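Local coordinates for putative Outer membrane protein (Helicobacter pylori, PDB 6GW5), which is a Hop-family outer membrane adhesin, seen here as its adhesin domain, which probably recognises Lewis-type glycans in a lectin-like manner, at residues E10-L15 against Q411-M416; K6-K11 against L372-V377; D381-P386 against Y397-N402; S41-K46 against L244-T249. One frame throughout, in Å; residues are numbered along the deposited sequence.

How the contacts relate
From the N terminus, helix 3-32 supplies the first side of both contact 2 (6-11) and contact 1 (10-15), which share Glu-10 and Lys-11. Helix 35-54 follows and meets the 244-249 loop in contact 4, whose closure falls within the longer loops of contacts 1 and 2, though its centre lies about 43 and 49 Å from theirs. Contact 2 closes at 372-377, just past helix 348-370. Contact 3, a local hairpin of 381-386 with 397-402, follows it in series and lies within the span of contact 1, which closes last on helix 403-415. With centres about 42 and 49 Å from the chain centre, contacts 1 and 2 gather both ends of the modelled chain at one pole.

Contact 1. Residues E10-L15 against Q411-M416; sequences EKYEQL and QALAAM
Tyr-12 and Leu-413 are the nearest CA pair between 10-15 and 411-416, on helices 3-32 and 403-415, with their CA atoms 6.8 Å apart. The segment axes come no nearer than 10.0 Å and their directions differ by 137°, a steeply inclined, roughly antiparallel helix-helix packing within a region of helix 3-32 predicted to be coiled coil. No hydrogen bond crosses between 10-15 and 411-416; the joint is made by side chains. Leu-413 CD1 bridges Tyr-12 CB, 3.3 Å away, and the backbone N of Glu-13, while Leu-413 CD2 lies 4.0 Å from Glu-13 CG, the extended glutamate chain crossing the leucine at about a right angle. Tyr-12 holds CG beside its own backbone N (chi1 -78°), which lets the ring pass by 411-416, its OH hydrogen-bonded to Asn-375 OD1. There Ala-412 CB meets Tyr-12 CE2 at 4.1 Å. Ile-369 of helix 348-370 also touches the tyrosine, placing it where three helices converge. Met-416 completes the set with a Met-aromatic contact: its chain runs across the tyrosine at roughly a right angle, and Met-416 SD sits obliquely, 5.2 Å from the Tyr-12 ring centroid and 4.0 Å from Tyr-12 CD2.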
loop_
_atom_site.group_PDB
_atom_site.type_symbol
_atom_site.label_atom_id
_atom_site.label_comp_id
_atom_site.label_asym_id
_atom_site.label_seq_id
_atom_site.Cartn_x
_atom_site.Cartn_y
_atom_site.Cartn_z
ATOM N N GLU A 10 15.875 -37.003 -16.783
ATOM C CA GLU A 10 16.090 -35.565 -16.736
ATOM C C GLU A 10 15.799 -34.928 -18.102
ATOM O O GLU A 10 15.453 -33.748 -18.161
ATOM C CB GLU A 10 17.414 -35.118 -16.075
ATOM C CG GLU A 10 18.692 -35.941 -16.287
ATOM C CD GLU A 10 19.378 -35.624 -17.605
ATOM O OE1 GLU A 10 20.629 -35.480 -17.626
ATOM O OE2 GLU A 10 18.681 -35.466 -18.623
ATOM N N LYS A 11 15.953 -35.700 -19.176
ATOM C CA LYS A 11 15.491 -35.260 -20.478
ATOM C C LYS A 11 13.969 -35.162 -20.460
ATOM O O LYS A 11 13.387 -34.190 -20.977
ATOM C CB LYS A 11 16.019 -36.171 -21.583
ATOM C CG LYS A 11 17.508 -35.950 -21.763
ATOM C CD LYS A 11 18.087 -36.426 -23.077
ATOM C CE LYS A 11 19.390 -35.616 -23.287
ATOM N NZ LYS A 11 20.105 -35.791 -24.578
ATOM N N TYR A 12 13.324 -36.127 -19.813
ATOM C CA TYR A 12 11.874 -36.097 -19.721
ATOM C C TYR A 12 11.441 -34.883 -18.931
ATOM O O TYR A 12 10.535 -34.179 -19.344
ATOM C CB TYR A 12 11.287 -37.377 -19.096
ATOM C CG TYR A 12 11.193 -38.619 -19.977
ATOM C CD1 TYR A 12 11.483 -38.595 -21.344
ATOM C CD2 TYR A 12 10.797 -39.841 -19.420
ATOM C CE1 TYR A 12 11.392 -39.745 -22.124
ATOM C CE2 TYR A 12 10.710 -41.000 -20.191
ATOM C CZ TYR A 12 10.997 -40.953 -21.549
ATOM O OH TYR A 12 10.918 -42.102 -22.321
ATOM N N GLU A 13 12.089 -34.650 -17.799
ATOM C CA GLU A 13 11.676 -33.576 -16.920
ATOM C C GLU A 13 11.893 -32.230 -17.607
ATOM O O GLU A 13 11.149 -31.294 -17.418
ATOM C CB GLU A 13 12.377 -33.678 -15.565
ATOM C CG GLU A 13 11.574 -33.038 -14.450
ATOM C CD GLU A 13 12.364 -32.659 -13.197
ATOM O OE1 GLU A 13 11.789 -32.935 -12.129
ATOM O OE2 GLU A 13 13.507 -32.092 -13.235
ATOM N N GLN A 14 12.881 -32.177 -18.470
ATOM C CA GLN A 14 13.186 -30.957 -19.174
ATOM C C GLN A 14 12.207 -30.664 -20.312
ATOM O O GLN A 14 11.857 -29.519 -20.558
ATOM C CB GLN A 14 14.608 -30.994 -19.732
ATOM C CG GLN A 14 15.441 -29.818 -19.296
ATOM C CD GLN A 14 15.364 -28.674 -20.235
ATOM O OE1 GLN A 14 15.690 -28.853 -21.383
ATOM N NE2 GLN A 14 14.947 -27.510 -19.776
ATOM N N LEU A 15 11.806 -31.697 -21.030
ATOM C CA LEU A 15 10.838 -31.527 -22.093
ATOM C C LEU A 15 9.500 -31.069 -21.493
ATOM O O LEU A 15 8.817 -30.185 -22.009
ATOM C CB LEU A 15 10.677 -32.830 -22.870
ATOM C CG LEU A 15 9.549 -32.858 -23.908
ATOM C CD1 LEU A 15 9.754 -31.825 -24.996
ATOM C CD2 LEU A 15 9.439 -34.241 -24.534
ATOM N N GLN A 411 2.986 -39.283 -16.871
ATOM C CA GLN A 411 2.836 -40.576 -16.239
ATOM C C GLN A 411 4.178 -41.297 -16.146
ATOM O O GLN A 411 4.477 -41.880 -15.116
ATOM C CB GLN A 411 1.761 -41.411 -16.928
ATOM C CG GLN A 411 1.227 -42.569 -16.085
ATOM C CD GLN A 411 0.432 -42.156 -14.812
ATOM O OE1 GLN A 411 1.042 -41.657 -13.882
ATOM N NE2 GLN A 411 -0.904 -42.398 -14.754
ATOM N N ALA A 412 5.005 -41.221 -17.185
ATOM C CA ALA A 412 6.380 -41.785 -17.126
ATOM C C ALA A 412 7.312 -41.072 -16.123
ATOM O O ALA A 412 8.095 -41.715 -15.429
ATOM C CB ALA A 412 7.026 -41.805 -18.507
ATOM N N LEU A 413 7.213 -39.756 -16.037
ATOM C CA LEU A 413 7.939 -39.022 -15.030
ATOM C C LEU A 413 7.525 -39.468 -13.601
ATOM O O LEU A 413 8.370 -39.598 -12.710
ATOM C CB LEU A 413 7.724 -37.506 -15.241
ATOM C CG LEU A 413 8.875 -36.496 -15.293
ATOM C CD1 LEU A 413 10.062 -37.033 -16.057
ATOM C CD2 LEU A 413 8.422 -35.138 -15.858
ATOM N N ALA A 414 6.231 -39.718 -13.398
ATOM C CA ALA A 414 5.665 -40.067 -12.078
ATOM C C ALA A 414 6.035 -41.496 -11.652
ATOM O O ALA A 414 6.320 -41.756 -10.481
ATOM C CB ALA A 414 4.149 -39.898 -12.108
ATOM N N ALA A 415 6.009 -42.403 -12.629
ATOM C CA ALA A 415 6.518 -43.761 -12.488
ATOM C C ALA A 415 7.990 -43.764 -12.136
ATOM O O ALA A 415 8.422 -44.533 -11.291
ATOM C CB ALA A 415 6.316 -44.530 -13.773
ATOM N N MET A 416 8.758 -42.883 -12.764
ATOM C CA MET A 416 10.162 -42.701 -12.393
ATOM C C MET A 416 10.378 -42.041 -11.012
ATOM O O MET A 416 11.491 -42.081 -10.514
ATOM C CB MET A 416 10.900 -41.922 -13.486
ATOM C CG MET A 416 10.931 -42.645 -14.829
ATOM S SD MET A 416 11.915 -41.773 -16.063
ATOM C CE MET A 416 13.064 -43.029 -16.568
#

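Contact 2. Residues K6-K11 against L372-V377; sequences KNLNEK and LPYNQV
Leu-8 of helix 3-32 packs against a type I beta turn, Leu-372 to Asn-375, in the loop that leaves helix 348-370. Across this helix-to-turn joint Leu-8 CD1 is the central atom. Leu-8 CD1 lies 4.1 Å from Tyr-374 CE2 and about equally near CD2 of the same ring. Asn-375 CA is also 4.1 Å from Leu-8 CD1. On the leucine side, Leu-372 CD1 comes to 4.3 Å from Leu-8 CD1. The leucine and the tyrosine slide past each other in opposite directions, and the methyl meets the ring obliquely. Tyr-374 places CG between its backbone N and carbonyl carbon (chi1 41°), a fold that brings the ring back over its own turn, where Leu-372 CB stands 4.3 Å above the ring plane, over the centre. The turn itself is closed by Asn-375 N bonding to Leu-372 O, and it runs straight into an Asx turn, in which Asn-375 OD1 accepts from Val-377 N at 3.1 Å. Asn-375 ND2 returns a bond to Val-377 O at 3.0 Å, with an N-H...O angle of 148°, which restrains the amide's rotation, although Val-377 N lies well above the Asn-375 carbonyl plane. The same OD1 also holds Tyr-12 OH, one turn further along helix 3-32. At the periphery Asn-7 ND2 approaches Tyr-374 OH at 3.9 Å, too far for a hydrogen bond.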
loop_
_atom_site.group_PDB
_atom_site.type_symbol
_atom_site.label_atom_id
_atom_site.label_comp_id
_atom_site.label_asym_id
_atom_site.label_seq_id
_atom_site.Cartn_x
_atom_site.Cartn_y
_atom_site.Cartn_z
ATOM N N LYS A 6 18.621 -42.435 -15.640
ATOM C CA LYS A 6 18.847 -41.065 -15.171
ATOM C C LYS A 6 18.869 -40.048 -16.294
ATOM O O LYS A 6 18.274 -38.997 -16.160
ATOM C CB LYS A 6 20.144 -40.926 -14.359
ATOM C CG LYS A 6 20.046 -41.539 -12.971
ATOM C CD LYS A 6 20.534 -40.593 -11.855
ATOM C CE LYS A 6 19.751 -40.775 -10.529
ATOM N NZ LYS A 6 20.598 -40.913 -9.301
ATOM N N ASN A 7 19.537 -40.371 -17.395
ATOM C CA ASN A 7 19.579 -39.477 -18.547
ATOM C C ASN A 7 18.183 -39.235 -19.114
ATOM O O ASN A 7 17.793 -38.108 -19.411
ATOM C CB ASN A 7 20.458 -40.058 -19.640
ATOM C CG ASN A 7 20.678 -39.079 -20.776
ATOM O OD1 ASN A 7 21.106 -37.950 -20.560
ATOM N ND2 ASN A 7 20.342 -39.492 -21.987
ATOM N N LEU A 8 17.422 -40.313 -19.219
ATOM C CA LEU A 8 16.072 -40.256 -19.736
ATOM C C LEU A 8 15.154 -39.411 -18.837
ATOM O O LEU A 8 14.273 -38.687 -19.323
ATOM C CB LEU A 8 15.516 -41.687 -19.848
ATOM C CG LEU A 8 14.390 -41.953 -20.846
ATOM C CD1 LEU A 8 14.936 -41.884 -22.262
ATOM C CD2 LEU A 8 13.739 -43.311 -20.610
ATOM N N ASN A 9 15.324 -39.587 -17.534
ATOM C CA ASN A 9 14.472 -38.964 -16.539
ATOM C C ASN A 9 14.665 -37.467 -16.519
ATOM O O ASN A 9 13.721 -36.734 -16.275
ATOM C CB ASN A 9 14.762 -39.550 -15.155
ATOM C CG ASN A 9 14.008 -38.841 -14.038
ATOM O OD1 ASN A 9 12.792 -38.995 -13.882
ATOM N ND2 ASN A 9 14.726 -38.056 -13.264
ATOM N N GLU A 10 15.875 -37.003 -16.783
ATOM C CA GLU A 10 16.090 -35.565 -16.736
ATOM C C GLU A 10 15.799 -34.928 -18.102
ATOM O O GLU A 10 15.453 -33.748 -18.161
ATOM C CB GLU A 10 17.414 -35.118 -16.075
ATOM C CG GLU A 10 18.692 -35.941 -16.287
ATOM C CD GLU A 10 19.378 -35.624 -17.605
ATOM O OE1 GLU A 10 20.629 -35.480 -17.626
ATOM O OE2 GLU A 10 18.681 -35.466 -18.623
ATOM N N LYS A 11 15.953 -35.700 -19.176
ATOM C CA LYS A 11 15.491 -35.260 -20.478
ATOM C C LYS A 11 13.969 -35.162 -20.460
ATOM O O LYS A 11 13.387 -34.190 -20.977
ATOM C CB LYS A 11 16.019 -36.171 -21.583
ATOM C CG LYS A 11 17.508 -35.950 -21.763
ATOM C CD LYS A 11 18.087 -36.426 -23.077
ATOM C CE LYS A 11 19.390 -35.616 -23.287
ATOM N NZ LYS A 11 20.105 -35.791 -24.578
ATOM N N LEU A 372 16.748 -42.544 -28.825
ATOM C CA LEU A 372 17.260 -43.387 -27.757
ATOM C C LEU A 372 16.523 -44.706 -27.814
ATOM O O LEU A 372 15.287 -44.711 -27.763
ATOM C CB LEU A 372 17.060 -42.674 -26.437
ATOM C CG LEU A 372 17.975 -41.417 -26.373
ATOM C CD1 LEU A 372 17.816 -40.514 -25.140
ATOM C CD2 LEU A 372 19.446 -41.776 -26.585
ATOM N N PRO A 373 17.269 -45.821 -27.979
ATOM C CA PRO A 373 16.581 -47.119 -28.081
ATOM C C PRO A 373 15.762 -47.469 -26.832
ATOM O O PRO A 373 14.676 -48.027 -26.941
ATOM C CB PRO A 373 17.714 -48.136 -28.308
ATOM C CG PRO A 373 19.004 -47.416 -28.085
ATOM C CD PRO A 373 18.742 -45.943 -27.959
ATOM N N TYR A 374 16.266 -47.089 -25.668
ATOM C CA TYR A 374 15.574 -47.387 -24.419
ATOM C C TYR A 374 14.379 -46.439 -24.189
ATOM O O TYR A 374 13.564 -46.636 -23.268
ATOM C CB TYR A 374 16.550 -47.382 -23.238
ATOM C CG TYR A 374 17.587 -46.280 -23.257
ATOM C CD1 TYR A 374 18.744 -46.367 -24.043
ATOM C CD2 TYR A 374 17.427 -45.145 -22.460
ATOM C CE1 TYR A 374 19.687 -45.336 -24.051
ATOM C CE2 TYR A 374 18.371 -44.108 -22.457
ATOM C CZ TYR A 374 19.503 -44.218 -23.242
ATOM O OH TYR A 374 20.424 -43.208 -23.225
ATOM N N ASN A 375 14.265 -45.402 -25.009
ATOM C CA ASN A 375 13.140 -44.510 -24.864
ATOM C C ASN A 375 11.849 -45.278 -25.011
ATOM O O ASN A 375 11.621 -45.910 -26.040
ATOM C CB ASN A 375 13.170 -43.404 -25.897
ATOM C CG ASN A 375 11.940 -42.543 -25.853
ATOM O OD1 ASN A 375 11.422 -42.227 -24.774
ATOM N ND2 ASN A 375 11.424 -42.209 -27.018
ATOM N N GLN A 376 11.005 -45.140 -23.988
ATOM C CA GLN A 376 9.712 -45.771 -23.881
ATOM C C GLN A 376 8.542 -44.871 -24.368
ATOM O O GLN A 376 7.523 -45.369 -24.836
ATOM C CB GLN A 376 9.498 -46.091 -22.383
ATOM C CG GLN A 376 8.523 -47.214 -22.113
ATOM C CD GLN A 376 9.153 -48.516 -21.612
ATOM O OE1 GLN A 376 10.270 -48.888 -21.990
ATOM N NE2 GLN A 376 8.404 -49.236 -20.766
ATOM N N VAL A 377 8.682 -43.548 -24.282
ATOM C CA VAL A 377 7.568 -42.642 -24.627
ATOM C C VAL A 377 7.625 -42.025 -26.022
ATOM O O VAL A 377 8.633 -41.417 -26.418
ATOM C CB VAL A 377 7.455 -41.478 -23.629
ATOM C CG1 VAL A 377 6.223 -40.628 -23.925
ATOM C CG2 VAL A 377 7.382 -42.017 -22.206
#

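Contact 3. Residues D381-P386 against Y397-N402; sequences DIITLP and YNYQIN
Ile-383 and Ile-401 face each other as the non-hydrogen-bonded pair of a short antiparallel beta hairpin, followed by Thr-384 and Gln-400 as the hydrogen-bonded pair. Thr-384 and Gln-400 exchange two backbone bonds, Thr-384 N to Gln-400 O at 3.0 Å and Gln-400 N to Thr-384 O at 2.8 Å; Asn-402 N to Ile-382 O adds a third. The bumps fit in sequence. Ile-383 throws CG1 out anti to its backbone N (chi1 -173°), which lets Ile-383 CD1 rest against both Tyr-399 CB, 4.0 Å away, and Ile-401 CG1, at 4.1 Å. Next along, Leu-385 covers the tyrosine: its CD1 lies over one face of the Tyr-399 ring, while Leu-385 CB is 3.9 Å from Tyr-399 CD1. Thr-384 O meets that ring at its edge instead. Pro-386 CG lies against Gln-400 CG from across, the two side chains meeting at about a right angle. Outward, Tyr-399 stacks with Tyr-359 of helix 348-370, and Ile-383 touches both Tyr-359 and Val-22 of helix 3-32. Asn-402 takes the N-cap position of helix 403-415, its OD1 accepting from Gln-405 N, so the hairpin lies against two helices and leads directly into a third.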
loop_
_atom_site.group_PDB
_atom_site.type_symbol
_atom_site.label_atom_id
_atom_site.label_comp_id
_atom_site.label_asym_id
_atom_site.label_seq_id
_atom_site.Cartn_x
_atom_site.Cartn_y
_atom_site.Cartn_z
ATOM N N ASP A 381 6.514 -35.140 -32.761
ATOM C CA ASP A 381 5.522 -34.099 -32.965
ATOM C C ASP A 381 4.665 -33.826 -31.693
ATOM O O ASP A 381 3.500 -33.448 -31.778
ATOM C CB ASP A 381 4.617 -34.464 -34.159
ATOM C CG ASP A 381 5.336 -34.364 -35.533
ATOM O OD1 ASP A 381 6.367 -33.675 -35.690
ATOM O OD2 ASP A 381 4.843 -35.003 -36.467
ATOM N N ILE A 382 5.237 -34.031 -30.511
ATOM C CA ILE A 382 4.519 -33.715 -29.279
ATOM C C ILE A 382 4.151 -32.221 -29.236
ATOM O O ILE A 382 3.141 -31.828 -28.667
ATOM C CB ILE A 382 5.350 -34.107 -28.022
ATOM C CG1 ILE A 382 4.517 -33.974 -26.746
ATOM C CG2 ILE A 382 6.631 -33.276 -27.864
ATOM C CD1 ILE A 382 5.082 -34.809 -25.615
ATOM N N ILE A 383 4.983 -31.395 -29.844
ATOM C CA ILE A 383 4.662 -30.006 -30.062
ATOM C C ILE A 383 4.862 -29.625 -31.515
ATOM O O ILE A 383 5.876 -29.884 -32.108
ATOM C CB ILE A 383 5.472 -29.085 -29.113
ATOM C CG1 ILE A 383 5.006 -27.636 -29.235
ATOM C CG2 ILE A 383 6.953 -29.163 -29.418
ATOM C CD1 ILE A 383 5.527 -26.757 -28.122
ATOM N N THR A 384 3.918 -28.859 -32.009
ATOM C CA THR A 384 3.774 -28.553 -33.403
ATOM C C THR A 384 3.220 -27.179 -33.605
ATOM O O THR A 384 2.671 -26.603 -32.683
ATOM C CB THR A 384 2.768 -29.596 -33.910
ATOM O OG1 THR A 384 3.492 -30.505 -34.717
ATOM C CG2 THR A 384 1.549 -29.006 -34.629
ATOM N N LEU A 385 3.388 -26.630 -34.798
ATOM C CA LEU A 385 2.812 -25.339 -35.146
ATOM C C LEU A 385 1.946 -25.499 -36.386
ATOM O O LEU A 385 2.447 -25.489 -37.508
ATOM C CB LEU A 385 3.878 -24.243 -35.365
ATOM C CG LEU A 385 3.279 -22.858 -35.729
ATOM C CD1 LEU A 385 2.439 -22.306 -34.583
ATOM C CD2 LEU A 385 4.334 -21.832 -36.150
ATOM N N PRO A 386 0.646 -25.606 -36.173
ATOM C CA PRO A 386 -0.289 -25.844 -37.253
ATOM C C PRO A 386 -0.200 -24.849 -38.401
ATOM O O PRO A 386 -0.140 -23.640 -38.188
ATOM C CB PRO A 386 -1.671 -25.757 -36.553
ATOM C CG PRO A 386 -1.385 -26.203 -35.175
ATOM C CD PRO A 386 -0.043 -25.591 -34.870
ATOM N N TYR A 397 2.214 -18.123 -33.022
ATOM C CA TYR A 397 2.703 -18.532 -31.712
ATOM C C TYR A 397 1.789 -19.565 -31.039
ATOM O O TYR A 397 2.066 -20.013 -29.943
ATOM C CB TYR A 397 2.904 -17.279 -30.860
ATOM C CG TYR A 397 3.850 -16.256 -31.484
ATOM C CD1 TYR A 397 5.216 -16.564 -31.697
ATOM C CD2 TYR A 397 3.392 -14.984 -31.862
ATOM C CE1 TYR A 397 6.089 -15.625 -32.247
ATOM C CE2 TYR A 397 4.245 -14.048 -32.413
ATOM C CZ TYR A 397 5.579 -14.365 -32.608
ATOM O OH TYR A 397 6.380 -13.416 -33.161
ATOM N N ASN A 398 0.762 -20.024 -31.755
ATOM C CA ASN A 398 -0.232 -20.880 -31.195
ATOM C C ASN A 398 0.154 -22.347 -31.302
ATOM O O ASN A 398 -0.470 -23.136 -31.951
ATOM C CB ASN A 398 -1.519 -20.570 -31.889
ATOM C CG ASN A 398 -2.714 -21.162 -31.202
ATOM O OD1 ASN A 398 -2.666 -21.528 -30.029
ATOM N ND2 ASN A 398 -3.813 -21.242 -31.930
ATOM N N TYR A 399 1.210 -22.718 -30.611
ATOM C CA TYR A 399 1.742 -24.085 -30.704
ATOM C C TYR A 399 0.745 -25.074 -30.157
ATOM O O TYR A 399 0.051 -24.741 -29.219
ATOM C CB TYR A 399 3.041 -24.207 -29.913
ATOM C CG TYR A 399 4.113 -23.357 -30.509
ATOM C CD1 TYR A 399 4.788 -23.780 -31.638
ATOM C CD2 TYR A 399 4.444 -22.122 -29.967
ATOM C CE1 TYR A 399 5.762 -22.988 -32.225
ATOM C CE2 TYR A 399 5.425 -21.328 -30.526
ATOM C CZ TYR A 399 6.064 -21.752 -31.659
ATOM O OH TYR A 399 7.037 -20.972 -32.222
ATOM N N GLN A 400 0.659 -26.265 -30.744
ATOM C CA GLN A 400 -0.216 -27.324 -30.205
ATOM C C GLN A 400 0.611 -28.355 -29.579
ATOM O O GLN A 400 1.541 -28.863 -30.164
ATOM C CB GLN A 400 -1.134 -27.969 -31.254
ATOM C CG GLN A 400 -2.118 -26.979 -31.902
ATOM C CD GLN A 400 -2.954 -26.077 -30.929
ATOM O OE1 GLN A 400 -2.720 -24.870 -30.809
ATOM N NE2 GLN A 400 -3.967 -26.655 -30.300
ATOM N N ILE A 401 0.301 -28.608 -28.336
ATOM C CA ILE A 401 0.896 -29.694 -27.601
ATOM C C ILE A 401 -0.096 -30.843 -27.572
ATOM O O ILE A 401 -1.213 -30.712 -27.075
ATOM C CB ILE A 401 1.195 -29.250 -26.160
ATOM C CG1 ILE A 401 2.249 -28.125 -26.170
ATOM C CG2 ILE A 401 1.652 -30.436 -25.291
ATOM C CD1 ILE A 401 2.047 -27.132 -25.076
ATOM N N ASN A 402 0.343 -31.978 -28.067
ATOM C CA ASN A 402 -0.463 -33.181 -28.061
ATOM C C ASN A 402 -0.760 -33.667 -26.644
ATOM O O ASN A 402 0.147 -34.025 -25.904
ATOM C CB ASN A 402 0.260 -34.285 -28.834
ATOM C CG ASN A 402 -0.599 -35.511 -29.015
ATOM O OD1 ASN A 402 -0.997 -36.165 -28.044
ATOM N ND2 ASN A 402 -0.922 -35.813 -30.248
#

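Contact 4. Residues S41-K46 against L244-T249; sequences SLNYLK and LQAQAT
Leu-42, on helix 35-54, meets the loop at Leu-244 to Ala-246 with both of its methyls. Leu-42 CD1 is 4.1 Å from Leu-244 CB, and Leu-42 CD2 lies 3.8 Å from Gln-245 C and 3.9 Å from Ala-246 N, so one branch meets a side chain and the other lies on the peptide link. CG of Leu-42 stands anti to the backbone N (chi1 -179°), which sends both methyls toward the loop. The nearest CA pair is that of Leu-42 and Ala-246, 7.0 Å apart. Asn-43 adds a looser touch, its ND2 being 4.4 Å from Ala-246 CB. One turn on, Lys-46 bends at its third and fourth torsions and brings its end near Leu-244 O, although the modelled closeness there is doubtful; its NZ makes a weak hydrogen bond to Ser-241 O. In the next shell, Phe-257 and Phe-264 of helix 255-283 pack on Leu-244, and Phe-264 also touches Leu-45, so the loop residue is held between two helices. Further along the loop, Gln-247 O receives a hydrogen bond from Asn-39 ND2. Segments 41-46 and 244-249 exchange no hydrogen bond: the polar ends of Lys-46 and Gln-247 are met by Ser-241 and Asn-39, outside the two segments, and the joint is largely apolar, led by the Leu-42 methyls, so it rests on shape rather than directed bonds.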
loop_
_atom_site.group_PDB
_atom_site.type_symbol
_atom_site.label_atom_id
_atom_site.label_comp_id
_atom_site.label_asym_id
_atom_site.label_seq_id
_atom_site.Cartn_x
_atom_site.Cartn_y
_atom_site.Cartn_z
ATOM N N SER A 41 -8.205 -3.124 -18.694
ATOM C CA SER A 41 -7.160 -2.987 -17.700
ATOM C C SER A 41 -6.642 -1.572 -17.619
ATOM O O SER A 41 -6.544 -0.962 -16.519
ATOM C CB SER A 41 -6.010 -3.899 -18.103
ATOM O OG SER A 41 -6.480 -5.219 -18.176
ATOM N N LEU A 42 -6.399 -1.000 -18.789
ATOM C CA LEU A 42 -6.009 0.415 -18.869
ATOM C C LEU A 42 -7.107 1.350 -18.336
ATOM O O LEU A 42 -6.840 2.232 -17.519
ATOM C CB LEU A 42 -5.633 0.777 -20.296
ATOM C CG LEU A 42 -5.171 2.225 -20.540
ATOM C CD1 LEU A 42 -3.910 2.595 -19.751
ATOM C CD2 LEU A 42 -4.952 2.462 -22.010
ATOM N N ASN A 43 -8.350 1.125 -18.756
ATOM C CA ASN A 43 -9.443 1.970 -18.290
ATOM C C ASN A 43 -9.657 1.856 -16.779
ATOM O O ASN A 43 -9.963 2.845 -16.119
ATOM C CB ASN A 43 -10.742 1.672 -19.016
ATOM C CG ASN A 43 -10.744 2.147 -20.462
ATOM O OD1 ASN A 43 -11.366 1.518 -21.310
ATOM N ND2 ASN A 43 -10.028 3.223 -20.758
ATOM N N TYR A 44 -9.391 0.674 -16.234
ATOM C CA TYR A 44 -9.475 0.484 -14.828
ATOM C C TYR A 44 -8.456 1.381 -14.145
ATOM O O TYR A 44 -8.760 2.067 -13.194
ATOM C CB TYR A 44 -9.240 -0.959 -14.421
ATOM C CG TYR A 44 -9.582 -1.025 -12.984
ATOM C CD1 TYR A 44 -8.652 -0.694 -12.024
ATOM C CD2 TYR A 44 -10.885 -1.233 -12.581
ATOM C CE1 TYR A 44 -8.981 -0.654 -10.698
ATOM C CE2 TYR A 44 -11.201 -1.211 -11.246
ATOM C CZ TYR A 44 -10.234 -0.915 -10.310
ATOM O OH TYR A 44 -10.555 -0.862 -8.966
ATOM N N LEU A 45 -7.236 1.357 -14.635
ATOM C CA LEU A 45 -6.174 2.131 -14.031
ATOM C C LEU A 45 -6.394 3.641 -14.143
ATOM O O LEU A 45 -6.121 4.393 -13.223
ATOM C CB LEU A 45 -4.847 1.726 -14.665
ATOM C CG LEU A 45 -4.422 0.275 -14.443
ATOM C CD1 LEU A 45 -3.209 -0.012 -15.275
ATOM C CD2 LEU A 45 -4.125 -0.067 -12.968
ATOM N N LYS A 46 -6.871 4.085 -15.278
ATOM C CA LYS A 46 -7.181 5.483 -15.429
ATOM C C LYS A 46 -8.280 5.896 -14.494
ATOM O O LYS A 46 -8.201 6.952 -13.891
ATOM C CB LYS A 46 -7.604 5.814 -16.859
ATOM C CG LYS A 46 -6.435 5.791 -17.825
ATOM C CD LYS A 46 -6.928 5.566 -19.243
ATOM C CE LYS A 46 -6.412 6.637 -20.152
ATOM N NZ LYS A 46 -7.051 7.924 -19.841
ATOM N N LEU A 244 -1.710 8.099 -22.366
ATOM C CA LEU A 244 -2.132 6.701 -22.632
ATOM C C LEU A 244 -3.611 6.645 -23.032
ATOM O O LEU A 244 -4.456 6.930 -22.224
ATOM C CB LEU A 244 -1.959 5.863 -21.359
ATOM C CG LEU A 244 -0.580 5.340 -21.007
ATOM C CD1 LEU A 244 -0.428 4.939 -19.545
ATOM C CD2 LEU A 244 -0.279 4.157 -21.879
ATOM N N GLN A 245 -3.953 6.257 -24.253
ATOM C CA GLN A 245 -5.398 6.055 -24.585
ATOM C C GLN A 245 -5.678 4.619 -25.010
ATOM O O GLN A 245 -4.777 3.924 -25.516
ATOM C CB GLN A 245 -5.934 7.010 -25.668
ATOM C CG GLN A 245 -5.532 8.461 -25.528
ATOM C CD GLN A 245 -6.251 9.310 -26.550
ATOM O OE1 GLN A 245 -6.311 8.937 -27.725
ATOM N NE2 GLN A 245 -6.818 10.447 -26.117
ATOM N N ALA A 246 -6.950 4.211 -24.860
ATOM C CA ALA A 246 -7.441 2.893 -25.302
ATOM C C ALA A 246 -7.164 2.680 -26.796
ATOM O O ALA A 246 -7.441 3.556 -27.611
ATOM C CB ALA A 246 -8.936 2.723 -25.006
ATOM N N GLN A 247 -6.572 1.538 -27.127
ATOM C CA GLN A 247 -6.220 1.196 -28.500
ATOM C C GLN A 247 -7.540 0.729 -29.200
ATOM O O GLN A 247 -8.349 0.055 -28.588
ATOM C CB GLN A 247 -5.089 0.124 -28.491
ATOM C CG GLN A 247 -3.942 0.390 -27.486
ATOM C CD GLN A 247 -2.554 0.551 -28.126
ATOM O OE1 GLN A 247 -1.936 -0.427 -28.576
ATOM N NE2 GLN A 247 -2.078 1.790 -28.194
ATOM N N ALA A 248 -7.792 1.117 -30.459
ATOM C CA ALA A 248 -8.705 0.329 -31.340
ATOM C C ALA A 248 -7.908 -0.855 -31.952
ATOM O O ALA A 248 -8.484 -1.744 -32.550
ATOM C CB ALA A 248 -9.318 1.198 -32.431
ATOM N N THR A 249 -6.585 -0.830 -31.716
ATOM C CA THR A 249 -5.565 -1.759 -32.198
ATOM C C THR A 249 -4.729 -2.287 -31.002
ATOM O O THR A 249 -3.495 -2.399 -31.038
ATOM C CB THR A 249 -4.639 -1.021 -33.195
ATOM O OG1 THR A 249 -3.655 -1.930 -33.693
ATOM C CG2 THR A 249 -3.934 0.243 -32.536
#